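Local structure of protein F-112 (Sulfolobus virus-like particle ssv1, 2VQC) at residues Thr31-Leu36 with Asn70-Phe75. The protein is a viral winged-helix protein that probably binds DNA and is essential for virus function. Residues are numbered along the deposited sequence; the frame is centred on the assembly and turned at random.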
# COMPACT_ATOMS: atom_id res chain seq x y z
N THR A 31 2.51 5.50 2.08
CA THR A 31 1.72 6.33 1.17
C THR A 31 2.10 6.00 -0.28
O THR A 31 3.03 5.22 -0.53
CB THR A 31 1.96 7.83 1.42
OG1 THR A 31 3.32 8.17 1.10
CG2 THR A 31 1.67 8.18 2.87
N LEU A 32 1.39 6.58 -1.23
CA LEU A 32 1.65 6.32 -2.65
C LEU A 32 3.12 6.59 -3.00
O LEU A 32 3.71 5.85 -3.78
CB LEU A 32 0.71 7.12 -3.55
CG LEU A 32 0.72 6.69 -5.03
CD1 LEU A 32 -0.05 5.39 -5.23
CD2 LEU A 32 0.15 7.78 -5.92
N GLU A 33 3.70 7.64 -2.41
CA GLU A 33 5.11 7.98 -2.65
C GLU A 33 6.08 6.85 -2.33
O GLU A 33 7.11 6.71 -3.00
CB GLU A 33 5.53 9.23 -1.86
CG GLU A 33 4.86 10.53 -2.31
CD GLU A 33 3.54 10.81 -1.60
OE1 GLU A 33 2.91 9.86 -1.10
OE2 GLU A 33 3.14 11.98 -1.56
N ASP A 34 5.76 6.06 -1.31
CA ASP A 34 6.57 4.89 -0.94
C ASP A 34 6.53 3.78 -2.00
O ASP A 34 7.52 3.09 -2.23
CB ASP A 34 6.12 4.32 0.41
CG ASP A 34 6.38 5.28 1.56
OD1 ASP A 34 7.54 5.71 1.73
OD2 ASP A 34 5.42 5.60 2.31
N ILE A 35 5.37 3.63 -2.64
CA ILE A 35 5.22 2.66 -3.73
C ILE A 35 6.00 3.13 -4.96
O ILE A 35 6.67 2.33 -5.62
CB ILE A 35 3.72 2.47 -4.10
CG1 ILE A 35 2.94 1.93 -2.88
CG2 ILE A 35 3.58 1.55 -5.30
CD1 ILE A 35 1.43 1.84 -3.10
N LEU A 36 5.91 4.42 -5.25
CA LEU A 36 6.64 5.04 -6.35
C LEU A 36 8.16 4.93 -6.17
O LEU A 36 8.87 4.67 -7.14
CB LEU A 36 6.24 6.51 -6.51
CG LEU A 36 4.86 6.75 -7.12
CD1 LEU A 36 4.33 8.14 -6.78
CD2 LEU A 36 4.90 6.57 -8.62
N ASN A 70 -8.40 13.60 3.69
CA ASN A 70 -8.49 14.56 2.59
C ASN A 70 -7.13 14.91 1.99
O ASN A 70 -7.04 15.24 0.80
CB ASN A 70 -9.22 15.83 3.05
CG ASN A 70 -9.70 16.71 1.89
OD1 ASN A 70 -10.20 17.81 2.11
ND2 ASN A 70 -9.56 16.21 0.66
N ARG A 71 -6.08 14.84 2.81
CA ARG A 71 -4.71 15.03 2.31
C ARG A 71 -4.30 13.88 1.39
O ARG A 71 -3.93 14.11 0.25
CB ARG A 71 -3.70 15.25 3.45
CG ARG A 71 -3.68 14.18 4.55
CD ARG A 71 -2.52 14.40 5.52
NE ARG A 71 -1.22 14.18 4.88
CZ ARG A 71 -0.05 14.18 5.52
NH1 ARG A 71 0.01 14.37 6.84
NH2 ARG A 71 1.07 13.98 4.84
N LYS A 72 -4.41 12.64 1.89
CA LYS A 72 -3.97 11.46 1.14
C LYS A 72 -4.25 10.16 1.89
O LYS A 72 -4.32 10.13 3.12
CB LYS A 72 -2.47 11.54 0.82
CG LYS A 72 -1.57 11.53 2.05
CD LYS A 72 -0.28 12.30 1.82
CE LYS A 72 0.50 11.79 0.63
NZ LYS A 72 1.81 12.47 0.56
N THR A 73 -4.39 9.08 1.12
CA THR A 73 -4.52 7.73 1.67
C THR A 73 -3.20 7.30 2.32
O THR A 73 -2.13 7.40 1.70
CB THR A 73 -4.88 6.70 0.57
OG1 THR A 73 -6.08 7.10 -0.09
CG2 THR A 73 -5.06 5.30 1.17
N THR A 74 -3.29 6.83 3.56
CA THR A 74 -2.12 6.39 4.31
C THR A 74 -2.42 5.06 4.98
O THR A 74 -3.40 4.92 5.70
CB THR A 74 -1.73 7.42 5.40
OG1 THR A 74 -1.66 8.74 4.82
CG2 THR A 74 -0.39 7.07 6.03
N PHE A 75 -1.56 4.07 4.73
CA PHE A 75 -1.68 2.77 5.35
C PHE A 75 -0.87 2.77 6.63
O PHE A 75 0.27 3.24 6.65
CB PHE A 75 -1.18 1.68 4.40
CG PHE A 75 -1.91 1.66 3.09
CD1 PHE A 75 -3.05 0.89 2.94
CD2 PHE A 75 -1.48 2.43 2.02
CE1 PHE A 75 -3.75 0.88 1.73
CE2 PHE A 75 -2.17 2.43 0.81
CZ PHE A 75 -3.30 1.65 0.67
O HOH W 1 -1.27 7.48 -0.74
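Glu33, in the first turn of helix 32-39, reaches across to Lys72 of segment 70-75, and the two side chains meet from opposite directions in a salt bridge. Lys72 NZ lies 2.6 Å from Glu33 OE2, on the syn side but 30° out of the carboxylate plane. The lysine leaves its backbone already headed for the helix, and a kink at chi3 sets its ammonium group beside the carboxylate, while the glutamate folds at chi2 (89°), which brings its carboxylate back to the Thr31 hydroxyl. There OG1 of Thr31, the residue at the N-cap position, donates to Glu33 OE1 at 2.8 Å, arriving 42° above the carboxylate plane. Both oxygens are thus gripped, which should restrain rotation of the group. Thr31 N donates to the anti lone pair of Asp34 OD2 (2.9 Å), and Asp34 N bonds Thr31 O, securing the start of the helix. With OG1 turned to the glutamate, Thr31 CG2 lies alongside Thr74, 3.9 Å from both its OG1 and CG2. A water bridges the backbones, accepting from Leu32 N and donating to Thr73 O. Beside this contact, Phe75 pairs with Leu30 through backbone hydrogen bonding, joining strand 29-30 to the wing hairpin of the winged-helix fold. The chemistry implies a mainly polar clasp between helix start and wing, in which the lysine would partly offset the acidic charge of Glu33 at the surface.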